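Local coordinates for protein TcpB (PDB 4LQC) that belongs to the TIR-domain family in Brucella melitensis and has its fold, a central parallel beta-sheet flanked by helices, at residues F9-A14 against A20-L25; E69-K74 against R79-L84; V118-S123 against A131-S136; K35-A40 against A58-G63. The protein carries 2 engineered substitutions. All coordinates share one frame; numbering follows the deposited sequence.

Contact 1 of 4, residues F9-A14 against A20-L25; sequences FFIAHA and AFVQDL. Engineered in segment 9-14: A12 (natural residue Ser).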
loop_
_atom_site.group_PDB
_atom_site.type_symbol
_atom_site.label_atom_id
_atom_site.label_comp_id
_atom_site.label_asym_id
_atom_site.label_seq_id
_atom_site.Cartn_x
_atom_site.Cartn_y
_atom_site.Cartn_z
ATOM N N PHE B 9 -19.177 1.822 -14.207
ATOM C CA PHE B 9 -18.654 1.907 -12.839
ATOM C C PHE B 9 -19.092 3.178 -12.134
ATOM O O PHE B 9 -19.278 4.216 -12.777
ATOM C CB PHE B 9 -17.133 1.926 -12.856
ATOM C CG PHE B 9 -16.519 0.726 -13.479
ATOM C CD1 PHE B 9 -16.438 -0.466 -12.774
ATOM C CD2 PHE B 9 -15.997 0.785 -14.762
ATOM C CE1 PHE B 9 -15.867 -1.588 -13.340
ATOM C CE2 PHE B 9 -15.414 -0.333 -15.339
ATOM C CZ PHE B 9 -15.351 -1.523 -14.626
ATOM N N PHE B 10 -19.252 3.109 -10.814
ATOM C CA PHE B 10 -19.146 4.315 -9.995
ATOM C C PHE B 10 -17.923 4.085 -9.133
ATOM O O PHE B 10 -17.563 2.929 -8.867
ATOM C CB PHE B 10 -20.399 4.593 -9.157
ATOM C CG PHE B 10 -20.668 3.572 -8.070
ATOM C CD1 PHE B 10 -20.285 3.815 -6.749
ATOM C CD2 PHE B 10 -21.317 2.381 -8.364
ATOM C CE1 PHE B 10 -20.538 2.891 -5.758
ATOM C CE2 PHE B 10 -21.574 1.450 -7.372
ATOM C CZ PHE B 10 -21.177 1.702 -6.068
ATOM N N ILE B 11 -17.261 5.165 -8.723
ATOM C CA ILE B 11 -16.082 5.028 -7.869
ATOM C C ILE B 11 -16.187 5.826 -6.573
ATOM O O ILE B 11 -16.068 7.057 -6.563
ATOM C CB ILE B 11 -14.770 5.321 -8.628
ATOM C CG1 ILE B 11 -13.583 5.212 -7.688
ATOM C CG2 ILE B 11 -14.815 6.679 -9.271
ATOM C CD1 ILE B 11 -12.269 4.949 -8.404
ATOM N N ALA B 12 -16.453 5.092 -5.490
ATOM C CA ALA B 12 -16.559 5.645 -4.151
ATOM C C ALA B 12 -15.170 5.838 -3.557
ATOM O O ALA B 12 -14.335 4.944 -3.616
ATOM C CB ALA B 12 -17.387 4.714 -3.262
ATOM N N HIS B 13 -14.929 7.000 -2.965
ATOM C CA HIS B 13 -13.589 7.336 -2.514
ATOM C C HIS B 13 -13.669 8.417 -1.456
ATOM O O HIS B 13 -14.650 9.166 -1.393
ATOM C CB HIS B 13 -12.820 7.894 -3.697
ATOM C CG HIS B 13 -13.487 9.072 -4.331
ATOM N ND1 HIS B 13 -14.581 8.950 -5.162
ATOM C CD2 HIS B 13 -13.224 10.398 -4.250
ATOM C CE1 HIS B 13 -14.959 10.150 -5.571
ATOM N NE2 HIS B 13 -14.153 11.047 -5.031
ATOM N N ALA B 14 -12.645 8.494 -0.618
ATOM C CA ALA B 14 -12.515 9.606 0.305
ATOM C C ALA B 14 -12.131 10.848 -0.494
ATOM O O ALA B 14 -11.475 10.750 -1.531
ATOM C CB ALA B 14 -11.461 9.292 1.353
ATOM N N ALA B 20 -6.120 12.854 -6.657
ATOM C CA ALA B 20 -4.906 12.080 -6.897
ATOM C C ALA B 20 -5.233 10.788 -7.654
ATOM O O ALA B 20 -5.613 10.838 -8.826
ATOM C CB ALA B 20 -4.184 11.789 -5.598
ATOM N N PHE B 21 -5.099 9.642 -6.987
ATOM C CA PHE B 21 -5.337 8.345 -7.630
ATOM C C PHE B 21 -6.703 8.218 -8.305
ATOM O O PHE B 21 -6.789 7.677 -9.408
ATOM C CB PHE B 21 -5.129 7.163 -6.660
ATOM C CG PHE B 21 -5.522 5.820 -7.252
ATOM C CD1 PHE B 21 -4.760 5.246 -8.262
ATOM C CD2 PHE B 21 -6.667 5.157 -6.822
ATOM C CE1 PHE B 21 -5.123 4.022 -8.824
ATOM C CE2 PHE B 21 -7.033 3.933 -7.381
ATOM C CZ PHE B 21 -6.255 3.370 -8.388
ATOM N N VAL B 22 -7.766 8.696 -7.658
ATOM C CA VAL B 22 -9.099 8.564 -8.249
ATOM C C VAL B 22 -9.188 9.268 -9.615
ATOM O O VAL B 22 -9.694 8.699 -10.580
ATOM C CB VAL B 22 -10.221 9.051 -7.291
ATOM C CG1 VAL B 22 -11.599 8.858 -7.926
ATOM C CG2 VAL B 22 -10.133 8.328 -5.956
ATOM N N GLN B 23 -8.680 10.488 -9.721
ATOM C CA GLN B 23 -8.760 11.176 -11.012
ATOM C C GLN B 23 -7.930 10.462 -12.078
ATOM O O GLN B 23 -8.378 10.309 -13.221
ATOM C CB GLN B 23 -8.352 12.646 -10.904
ATOM C CG GLN B 23 -8.948 13.519 -12.011
ATOM C CD GLN B 23 -8.378 14.924 -12.026
ATOM O OE1 GLN B 23 -7.326 15.185 -11.438
ATOM N NE2 GLN B 23 -9.062 15.837 -12.715
ATOM N N ASP B 24 -6.725 10.040 -11.709
ATOM C CA ASP B 24 -5.920 9.161 -12.551
ATOM C C ASP B 24 -6.731 7.987 -13.105
ATOM O O ASP B 24 -6.754 7.760 -14.311
ATOM C CB ASP B 24 -4.768 8.562 -11.740
ATOM C CG ASP B 24 -3.746 9.592 -11.291
ATOM O OD1 ASP B 24 -2.702 9.161 -10.742
ATOM O OD2 ASP B 24 -3.987 10.807 -11.472
ATOM N N LEU B 25 -7.378 7.233 -12.214
ATOM C CA LEU B 25 -8.134 6.036 -12.597
ATOM C C LEU B 25 -9.411 6.358 -13.382
ATOM O O LEU B 25 -9.825 5.584 -14.246
ATOM C CB LEU B 25 -8.477 5.203 -11.366
ATOM C CG LEU B 25 -9.278 3.929 -11.624
ATOM C CD1 LEU B 25 -8.618 3.030 -12.667
ATOM C CD2 LEU B 25 -9.482 3.176 -10.320
#

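Contact 2 of 4, residues E69-K74 against R79-L84; sequences EHFFSK and RELDGL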
loop_
_atom_site.group_PDB
_atom_site.type_symbol
_atom_site.label_atom_id
_atom_site.label_comp_id
_atom_site.label_asym_id
_atom_site.label_seq_id
_atom_site.Cartn_x
_atom_site.Cartn_y
_atom_site.Cartn_z
ATOM N N GLU B 69 -6.124 4.871 3.460
ATOM C CA GLU B 69 -6.089 5.394 4.817
ATOM C C GLU B 69 -7.203 6.430 5.030
ATOM O O GLU B 69 -7.907 6.408 6.041
ATOM C CB GLU B 69 -4.712 6.006 5.085
ATOM C CG GLU B 69 -4.394 6.204 6.549
ATOM C CD GLU B 69 -3.152 7.046 6.760
ATOM O OE1 GLU B 69 -2.521 7.439 5.756
ATOM O OE2 GLU B 69 -2.805 7.316 7.934
ATOM N N HIS B 70 -7.394 7.315 4.059
ATOM C CA HIS B 70 -8.425 8.351 4.181
ATOM C C HIS B 70 -9.821 7.768 4.093
ATOM O O HIS B 70 -10.783 8.349 4.602
ATOM C CB HIS B 70 -8.220 9.411 3.110
ATOM C CG HIS B 70 -6.811 9.888 3.033
ATOM N ND1 HIS B 70 -6.265 10.742 3.970
ATOM C CD2 HIS B 70 -5.817 9.601 2.160
ATOM C CE1 HIS B 70 -5.001 10.970 3.668
ATOM N NE2 HIS B 70 -4.706 10.289 2.574
ATOM N N PHE B 71 -9.937 6.614 3.449
ATOM C CA PHE B 71 -11.213 5.934 3.422
ATOM C C PHE B 71 -11.550 5.446 4.829
ATOM O O PHE B 71 -12.565 5.830 5.407
ATOM C CB PHE B 71 -11.203 4.770 2.438
ATOM C CG PHE B 71 -12.516 4.030 2.380
ATOM C CD1 PHE B 71 -13.567 4.530 1.631
ATOM C CD2 PHE B 71 -12.702 2.841 3.084
ATOM C CE1 PHE B 71 -14.788 3.868 1.585
ATOM C CE2 PHE B 71 -13.903 2.181 3.021
ATOM C CZ PHE B 71 -14.956 2.700 2.265
ATOM N N PHE B 72 -10.685 4.616 5.394
ATOM C CA PHE B 72 -10.978 4.034 6.704
ATOM C C PHE B 72 -11.037 5.089 7.809
ATOM O O PHE B 72 -11.750 4.905 8.794
ATOM C CB PHE B 72 -9.958 2.971 7.073
ATOM C CG PHE B 72 -9.998 1.759 6.195
ATOM C CD1 PHE B 72 -11.111 0.942 6.168
ATOM C CD2 PHE B 72 -8.897 1.411 5.422
ATOM C CE1 PHE B 72 -11.145 -0.188 5.365
ATOM C CE2 PHE B 72 -8.918 0.281 4.624
ATOM C CZ PHE B 72 -10.046 -0.516 4.590
ATOM N N SER B 73 -10.313 6.196 7.637
ATOM C CA SER B 73 -10.284 7.247 8.659
ATOM C C SER B 73 -11.661 7.863 8.888
ATOM O O SER B 73 -11.898 8.474 9.927
ATOM C CB SER B 73 -9.290 8.346 8.302
ATOM O OG SER B 73 -9.831 9.206 7.316
ATOM N N LYS B 74 -12.569 7.693 7.927
ATOM C CA LYS B 74 -13.923 8.219 8.057
ATOM C C LYS B 74 -14.690 7.453 9.135
ATOM O O LYS B 74 -15.789 7.835 9.492
ATOM C CB LYS B 74 -14.692 8.135 6.732
ATOM C CG LYS B 74 -14.001 8.752 5.528
ATOM C CD LYS B 74 -13.803 10.260 5.680
ATOM C CE LYS B 74 -12.678 10.760 4.773
ATOM N NZ LYS B 74 -12.444 12.223 4.918
ATOM N N ARG B 79 -20.090 -3.187 10.059
ATOM C CA ARG B 79 -20.932 -4.084 9.268
ATOM C C ARG B 79 -21.095 -3.619 7.840
ATOM O O ARG B 79 -21.375 -4.421 6.942
ATOM C CB ARG B 79 -22.322 -4.237 9.899
ATOM C CG ARG B 79 -23.058 -2.942 10.230
ATOM C CD ARG B 79 -24.429 -3.243 10.867
ATOM N NE ARG B 79 -25.203 -2.030 11.116
ATOM C CZ ARG B 79 -26.267 -1.957 11.918
ATOM N NH1 ARG B 79 -26.693 -3.029 12.582
ATOM N NH2 ARG B 79 -26.898 -0.800 12.062
ATOM N N GLU B 80 -20.971 -2.313 7.639
ATOM C CA GLU B 80 -21.038 -1.734 6.312
ATOM C C GLU B 80 -19.725 -1.970 5.563
ATOM O O GLU B 80 -19.719 -2.057 4.338
ATOM C CB GLU B 80 -21.398 -0.248 6.401
ATOM C CG GLU B 80 -22.848 -0.016 6.901
ATOM C CD GLU B 80 -23.344 1.416 6.706
ATOM O OE1 GLU B 80 -24.217 1.837 7.480
ATOM O OE2 GLU B 80 -22.855 2.126 5.788
ATOM N N LEU B 81 -18.620 -2.090 6.299
ATOM C CA LEU B 81 -17.338 -2.485 5.688
ATOM C C LEU B 81 -17.383 -3.960 5.308
ATOM O O LEU B 81 -17.068 -4.346 4.178
ATOM C CB LEU B 81 -16.159 -2.258 6.640
ATOM C CG LEU B 81 -15.719 -0.821 6.914
ATOM C CD1 LEU B 81 -14.472 -0.843 7.776
ATOM C CD2 LEU B 81 -15.450 -0.063 5.606
ATOM N N ASP B 82 -17.783 -4.779 6.276
ATOM C CA ASP B 82 -17.961 -6.200 6.050
ATOM C C ASP B 82 -18.959 -6.452 4.927
ATOM O O ASP B 82 -18.839 -7.455 4.216
ATOM C CB ASP B 82 -18.437 -6.888 7.326
ATOM C CG ASP B 82 -17.420 -6.808 8.440
ATOM O OD1 ASP B 82 -16.250 -6.438 8.166
ATOM O OD2 ASP B 82 -17.783 -7.135 9.593
ATOM N N GLY B 83 -19.932 -5.544 4.777
ATOM C CA GLY B 83 -20.967 -5.650 3.757
ATOM C C GLY B 83 -20.459 -5.495 2.330
ATOM O O GLY B 83 -21.032 -6.053 1.393
ATOM N N LEU B 84 -19.379 -4.741 2.163
ATOM C CA LEU B 84 -18.753 -4.555 0.861
ATOM C C LEU B 84 -18.319 -5.895 0.263
ATOM O O LEU B 84 -18.147 -6.016 -0.954
ATOM C CB LEU B 84 -17.532 -3.639 1.009
ATOM C CG LEU B 84 -17.840 -2.205 1.456
ATOM C CD1 LEU B 84 -16.579 -1.363 1.475
ATOM C CD2 LEU B 84 -18.881 -1.562 0.549
#

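Contact 3 of 4, residues V118-S123 against A131-S136; sequences VALNTS and AKELHS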
loop_
_atom_site.group_PDB
_atom_site.type_symbol
_atom_site.label_atom_id
_atom_site.label_comp_id
_atom_site.label_asym_id
_atom_site.label_seq_id
_atom_site.Cartn_x
_atom_site.Cartn_y
_atom_site.Cartn_z
ATOM N N VAL B 118 -9.728 -10.901 -1.774
ATOM C CA VAL B 118 -8.762 -10.568 -2.808
ATOM C C VAL B 118 -9.261 -9.391 -3.626
ATOM O O VAL B 118 -10.428 -9.348 -4.019
ATOM C CB VAL B 118 -8.513 -11.754 -3.741
ATOM C CG1 VAL B 118 -7.438 -11.400 -4.757
ATOM C CG2 VAL B 118 -8.098 -12.965 -2.938
ATOM N N ALA B 119 -8.368 -8.435 -3.872
ATOM C CA ALA B 119 -8.733 -7.228 -4.578
ATOM C C ALA B 119 -7.553 -6.635 -5.338
ATOM O O ALA B 119 -6.418 -7.074 -5.199
ATOM C CB ALA B 119 -9.299 -6.212 -3.610
ATOM N N LEU B 120 -7.842 -5.631 -6.151
ATOM C CA LEU B 120 -6.804 -4.911 -6.862
ATOM C C LEU B 120 -5.993 -4.118 -5.843
ATOM O O LEU B 120 -6.495 -3.767 -4.780
ATOM C CB LEU B 120 -7.448 -3.988 -7.901
ATOM C CG LEU B 120 -8.297 -4.685 -8.960
ATOM C CD1 LEU B 120 -9.359 -3.753 -9.508
ATOM C CD2 LEU B 120 -7.383 -5.148 -10.078
ATOM N N ASN B 121 -4.746 -3.840 -6.177
ATOM C CA ASN B 121 -3.792 -3.240 -5.256
ATOM C C ASN B 121 -2.862 -2.375 -6.109
ATOM O O ASN B 121 -2.222 -2.875 -7.030
ATOM C CB ASN B 121 -3.016 -4.359 -4.526
ATOM C CG ASN B 121 -2.060 -3.839 -3.441
ATOM O OD1 ASN B 121 -1.482 -2.748 -3.555
ATOM N ND2 ASN B 121 -1.867 -4.641 -2.395
ATOM N N THR B 122 -2.799 -1.079 -5.812
ATOM C CA THR B 122 -2.003 -0.151 -6.620
ATOM C C THR B 122 -0.495 -0.306 -6.469
ATOM O O THR B 122 0.277 0.290 -7.240
ATOM C CB THR B 122 -2.357 1.314 -6.317
ATOM O OG1 THR B 122 -2.162 1.571 -4.917
ATOM C CG2 THR B 122 -3.800 1.593 -6.706
ATOM N N SER B 123 -0.065 -1.085 -5.480
ATOM C CA SER B 123 1.362 -1.312 -5.295
ATOM C C SER B 123 1.845 -2.460 -6.182
ATOM O O SER B 123 3.048 -2.657 -6.352
ATOM C CB SER B 123 1.677 -1.593 -3.827
ATOM O OG SER B 123 1.281 -2.902 -3.463
ATOM N N ALA B 131 -6.797 -0.066 -14.932
ATOM C CA ALA B 131 -7.834 0.382 -15.847
ATOM C C ALA B 131 -8.198 -0.742 -16.819
ATOM O O ALA B 131 -9.378 -1.063 -16.987
ATOM C CB ALA B 131 -7.370 1.615 -16.585
ATOM N N LYS B 132 -7.182 -1.349 -17.432
ATOM C CA LYS B 132 -7.379 -2.435 -18.395
ATOM C C LYS B 132 -8.167 -3.589 -17.785
ATOM O O LYS B 132 -9.126 -4.092 -18.378
ATOM C CB LYS B 132 -6.029 -2.950 -18.915
ATOM C CG LYS B 132 -5.239 -1.911 -19.662
ATOM C CD LYS B 132 -4.002 -2.497 -20.372
ATOM C CE LYS B 132 -3.302 -1.426 -21.239
ATOM N NZ LYS B 132 -1.840 -1.698 -21.491
ATOM N N GLU B 133 -7.758 -3.999 -16.589
ATOM C CA GLU B 133 -8.386 -5.110 -15.897
ATOM C C GLU B 133 -9.838 -4.832 -15.561
ATOM O O GLU B 133 -10.704 -5.695 -15.740
ATOM C CB GLU B 133 -7.622 -5.411 -14.620
ATOM C CG GLU B 133 -8.094 -6.648 -13.907
ATOM C CD GLU B 133 -6.941 -7.412 -13.325
ATOM O OE1 GLU B 133 -5.813 -7.221 -13.821
ATOM O OE2 GLU B 133 -7.151 -8.199 -12.379
ATOM N N LEU B 134 -10.106 -3.635 -15.052
ATOM C CA LEU B 134 -11.474 -3.247 -14.744
ATOM C C LEU B 134 -12.275 -3.197 -16.030
ATOM O O LEU B 134 -13.416 -3.662 -16.071
ATOM C CB LEU B 134 -11.497 -1.884 -14.052
ATOM C CG LEU B 134 -10.960 -1.867 -12.624
ATOM C CD1 LEU B 134 -10.706 -0.441 -12.161
ATOM C CD2 LEU B 134 -11.974 -2.545 -11.717
ATOM N N HIS B 135 -11.667 -2.637 -17.081
ATOM C CA HIS B 135 -12.321 -2.513 -18.382
ATOM C C HIS B 135 -12.757 -3.868 -18.939
ATOM O O HIS B 135 -13.813 -3.974 -19.569
ATOM C CB HIS B 135 -11.412 -1.792 -19.381
ATOM C CG HIS B 135 -11.983 -1.702 -20.762
ATOM N ND1 HIS B 135 -12.874 -0.719 -21.141
ATOM C CD2 HIS B 135 -11.781 -2.467 -21.864
ATOM C CE1 HIS B 135 -13.199 -0.883 -22.411
ATOM N NE2 HIS B 135 -12.554 -1.941 -22.872
ATOM N N SER B 136 -11.953 -4.898 -18.695
ATOM C CA SER B 136 -12.304 -6.250 -19.116
ATOM C C SER B 136 -13.643 -6.752 -18.585
ATOM O O SER B 136 -14.302 -7.552 -19.246
ATOM C CB SER B 136 -11.216 -7.236 -18.719
ATOM O OG SER B 136 -10.226 -7.282 -19.726
#

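Contact 4 of 4, residues K35-A40 against A58-G63; sequences KIFYDA and ANSKFG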
loop_
_atom_site.group_PDB
_atom_site.type_symbol
_atom_site.label_atom_id
_atom_site.label_comp_id
_atom_site.label_asym_id
_atom_site.label_seq_id
_atom_site.Cartn_x
_atom_site.Cartn_y
_atom_site.Cartn_z
ATOM N N LYS B 35 -17.849 4.055 -19.125
ATOM C CA LYS B 35 -18.629 5.110 -18.491
ATOM C C LYS B 35 -18.536 5.007 -16.961
ATOM O O LYS B 35 -18.858 3.971 -16.386
ATOM C CB LYS B 35 -20.086 5.065 -18.987
ATOM C CG LYS B 35 -20.172 4.988 -20.525
ATOM C CD LYS B 35 -21.605 5.079 -21.076
ATOM C CE LYS B 35 -22.056 3.753 -21.700
ATOM N NZ LYS B 35 -21.047 3.161 -22.649
ATOM N N ILE B 36 -18.076 6.078 -16.312
ATOM C CA ILE B 36 -17.823 6.070 -14.859
ATOM C C ILE B 36 -18.410 7.271 -14.143
ATOM O O ILE B 36 -18.151 8.426 -14.538
ATOM C CB ILE B 36 -16.316 6.102 -14.542
ATOM C CG1 ILE B 36 -15.560 5.180 -15.482
ATOM C CG2 ILE B 36 -16.039 5.676 -13.094
ATOM C CD1 ILE B 36 -14.508 5.900 -16.193
ATOM N N PHE B 37 -19.195 6.992 -13.099
ATOM C CA PHE B 37 -19.658 8.012 -12.165
ATOM C C PHE B 37 -18.574 8.256 -11.117
ATOM O O PHE B 37 -17.958 7.311 -10.601
ATOM C CB PHE B 37 -20.943 7.566 -11.447
ATOM C CG PHE B 37 -22.189 7.652 -12.294
ATOM C CD1 PHE B 37 -22.627 8.870 -12.776
ATOM C CD2 PHE B 37 -22.930 6.516 -12.580
ATOM C CE1 PHE B 37 -23.767 8.957 -13.539
ATOM C CE2 PHE B 37 -24.073 6.593 -13.338
ATOM C CZ PHE B 37 -24.495 7.817 -13.819
ATOM N N TYR B 38 -18.365 9.520 -10.778
ATOM C CA TYR B 38 -17.224 9.906 -9.966
ATOM C C TYR B 38 -17.572 11.019 -8.983
ATOM O O TYR B 38 -17.506 10.823 -7.766
ATOM C CB TYR B 38 -16.099 10.299 -10.935
ATOM C CG TYR B 38 -14.982 11.189 -10.460
ATOM C CD1 TYR B 38 -14.345 10.980 -9.248
ATOM C CD2 TYR B 38 -14.500 12.191 -11.294
ATOM C CE1 TYR B 38 -13.289 11.792 -8.854
ATOM C CE2 TYR B 38 -13.467 12.993 -10.918
ATOM C CZ TYR B 38 -12.853 12.797 -9.700
ATOM O OH TYR B 38 -11.801 13.618 -9.335
ATOM N N ASP B 39 -17.975 12.172 -9.512
ATOM C CA ASP B 39 -18.182 13.369 -8.688
ATOM C C ASP B 39 -19.149 13.221 -7.511
ATOM O O ASP B 39 -18.913 13.813 -6.455
ATOM C CB ASP B 39 -18.628 14.560 -9.542
ATOM C CG ASP B 39 -18.921 15.789 -8.704
ATOM O OD1 ASP B 39 -17.969 16.391 -8.175
ATOM O OD2 ASP B 39 -20.100 16.154 -8.563
ATOM N N ALA B 40 -20.227 12.455 -7.696
ATOM C CA ALA B 40 -21.270 12.320 -6.672
ATOM C C ALA B 40 -20.973 11.218 -5.675
ATOM O O ALA B 40 -21.773 10.933 -4.784
ATOM C CB ALA B 40 -22.653 12.091 -7.319
ATOM N N ALA B 58 -27.415 1.070 -8.325
ATOM C CA ALA B 58 -28.721 1.230 -8.954
ATOM C C ALA B 58 -28.581 1.976 -10.270
ATOM O O ALA B 58 -29.544 2.104 -11.024
ATOM C CB ALA B 58 -29.682 1.954 -8.021
ATOM N N ASN B 59 -27.374 2.459 -10.548
ATOM C CA ASN B 59 -27.096 3.174 -11.785
ATOM C C ASN B 59 -25.884 2.658 -12.540
ATOM O O ASN B 59 -25.575 3.167 -13.611
ATOM C CB ASN B 59 -26.905 4.662 -11.502
ATOM C CG ASN B 59 -28.134 5.296 -10.904
ATOM O OD1 ASN B 59 -29.255 5.080 -11.382
ATOM N ND2 ASN B 59 -27.941 6.078 -9.841
ATOM N N SER B 60 -25.199 1.658 -11.995
ATOM C CA SER B 60 -23.974 1.164 -12.617
ATOM C C SER B 60 -23.858 -0.355 -12.549
ATOM O O SER B 60 -24.455 -0.988 -11.674
ATOM C CB SER B 60 -22.741 1.797 -11.960
ATOM O OG SER B 60 -22.907 3.196 -11.761
ATOM N N LYS B 61 -23.086 -0.944 -13.463
ATOM C CA LYS B 61 -22.858 -2.387 -13.421
ATOM C C LYS B 61 -22.021 -2.739 -12.203
ATOM O O LYS B 61 -22.367 -3.653 -11.457
ATOM C CB LYS B 61 -22.180 -2.914 -14.699
ATOM C CG LYS B 61 -23.061 -2.871 -15.947
ATOM C CD LYS B 61 -22.366 -3.509 -17.154
ATOM C CE LYS B 61 -22.497 -2.655 -18.418
ATOM N NZ LYS B 61 -23.916 -2.275 -18.735
ATOM N N PHE B 62 -20.939 -1.993 -11.990
ATOM C CA PHE B 62 -19.996 -2.304 -10.922
ATOM C C PHE B 62 -19.679 -1.141 -9.988
ATOM O O PHE B 62 -19.840 0.015 -10.341
ATOM C CB PHE B 62 -18.703 -2.854 -11.515
ATOM C CG PHE B 62 -18.848 -4.233 -12.083
ATOM C CD1 PHE B 62 -18.857 -5.339 -11.246
ATOM C CD2 PHE B 62 -18.994 -4.423 -13.448
ATOM C CE1 PHE B 62 -18.988 -6.612 -11.769
ATOM C CE2 PHE B 62 -19.134 -5.689 -13.975
ATOM C CZ PHE B 62 -19.126 -6.784 -13.143
ATOM N N GLY B 63 -19.229 -1.472 -8.783
ATOM C CA GLY B 63 -18.795 -0.479 -7.825
ATOM C C GLY B 63 -17.320 -0.634 -7.486
ATOM O O GLY B 63 -16.842 -1.727 -7.154
#

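Contact 1 of 4, residues F9-A14 against A20-L25
With CG1 placed trans to its backbone N (chi1 -178°), V22 offers both methyls to the strand, where I11 and H13 receive them. I11 carries CD1 to 4.0 Å from V22 CG1 and 3.8 Å from L25 CD2. Isoleucine and valine run past each other in opposite directions, and L25 meets the isoleucine tip at a slant. Strand 7-14 and helix 18-31 open a beta-alpha-beta unit that strand 36-43 completes; the two segments run nearly antiparallel, their axes 9.5 Å apart, and branched aliphatic residues suit this buried interface between strand and helix. H13 has CG between its N and carbonyl carbon (chi1 56°), which swings the ring back along the strand. There H13 ND1 donates to I11 O at 2.8 Å (N-H...O 151°), the acceptor in the imidazole plane although the donor is tilted from the carbonyl plane. The bond satisfies a buried ring nitrogen and restrains the ring's rotation while one flat face meets the helix: V22 CG1 lies over it in a CH-pi contact, 4.1 Å from the H13 ring centroid. V22 CG2 meets the base of the same side chain, 3.5 Å from H13 CB.

Contact 2 of 4, residues E69-K74 against R79-L84
Strand 60-68 of the TIR domain's parallel sheet leads straight into helix 69-72, and the packing of F71 and F72 against L81 and L84 joins this short helix to helix 78-83 and the residue after it. L81 is the centre of the contact. With its CG trans to the carbonyl carbon (chi1 -72°), the leucine forks toward the two phenylalanines, one methyl for each. L81 CD2 meets F71 CE2 at 3.8 Å, and L81 CD1 lies 4.1 Å from F72 CD1; both methyls approach at the ring edges, near the ring planes. Three residues on, L84 CD1 comes more loosely, 4.4 Å from F71 CZ. The rings also support each other, since F71 CD2 sits 3.9 Å above the plane of the F72 ring, offset toward its rim. Beyond the two segments, F72 stacks on F110, F71 meets W76, and L49 of helix 49-57 touches both F71 and L81. Flat rings and forked leucines suit a buried interior. Everything that meets across the two segments is hydrocarbon, so they are held together by dispersion and the exclusion of water, not by directional bonds.

Contact 3 of 4, residues V118-S123 against A131-S136
L120, on the short outermost strand 120-121 of the parallel sheet, packs on L134 and E133 of helix 127-136, the last helix of the modelled chain, which follows that strand in the TIR fold. The tight side is purely apolar. L120 CD1 presses to 3.6 Å from L134 CD2 and also lies 4.0 Å from L134 CG, the two leucines meeting at a slant. Leucine suits both places, because its branched end reaches from a strand or a helix into the space between them. L134 itself is buried, wedged against L29 of helix 18-31 and L96 of strand 95-100. The other methyl of L120 turns to the solvent side. L120 CD2 lies 3.8 Å from E133 OE2, a van der Waals approach to an exposed carboxylate. E133 starts with CG trans to its N (chi1 -173°) and then bends at chi2 (142°), so that its carboxylate end, with CG behind it, lies beside L120 CD2 while E133 OE1 forms a salt bridge with K125. A long residue with a charged end fits this border, since it can lie against a methyl and keep its charge at the surface. On the same strand, the side chain of N121 forms an Asx turn with S123 and takes part in the dimer interface: N121 ND2 is hydrogen-bonded to S123 OG of the second subunit. The amide oxygen serves its own chain, for N121 OD1 accepts from S123 N at 2.9 Å and from S123 OG at 2.8 Å, both donors approaching from the same face of the amide plane.

Contact 4 of 4, residues K35-A40 against A58-G63
F37 of strand 36-43 reaches toward N59 and S60, near the start of strand 60-68, in the parallel sheet of the TIR domain. The two strands are not neighbours: strand 7-14 runs between them, its F9 and I11 paired by backbone bonds with F37 and its Y7 with N59 and K61, so the phenylalanine has to bridge the width of a strand. The CB of F37 points toward the other segment, and CG is trans to the carbonyl carbon (chi1 -76°), which, with chi2 at -63°, turns one edge of the ring to the serine. CG itself is still 4.5 Å from S60 OG. The next atom along, F37 CD2, comes to 3.4 Å from S60 OG, the closest approach between the two segments. F37 CE2 then meets the asparagine, 3.8 Å from N59 O and 3.9 Å from N59 CB, and at the tip F37 CZ has drawn off to 4.6 Å from N59 CB. Both oxygens lie at the ring edge, in its plane, where the slightly positive ring hydrogens can face them favourably. A phenylalanine suits this partly exposed place because its edge tolerates oxygen while its faces can pack: the ring stacks with Y7 and touches F10. S60 is small enough to leave room for the ring, and its hydroxyl is bonded to G56 O at the end of helix 49-57. The side chain of N59 crosses that of F37 at about a right angle, its amide plane turned 63° from the ring.

Overall arrangement
Contacts 1, 4, 2 and 3 follow one another along the chain in that order, all within the one TIR domain. Contacts 1, 3 and 4 reach the same parallel sheet. Contacts 1 and 4, with centres about 11 Å apart, are joined through strand 7-14, the strand between 36-43 and 60-68. Contact 3 lies at outer strand 120-121, across the sheet from strand 36-43 of contact 4; its centre is about 12 Å from that of contact 1, to which L25 on L134 and F21 on T122 link it. Contact 2 touches contact 1 through A14 but lies about 19 Å, centre to centre, from contact 3. Contact 1, which touches each of the other three, is thus the central one.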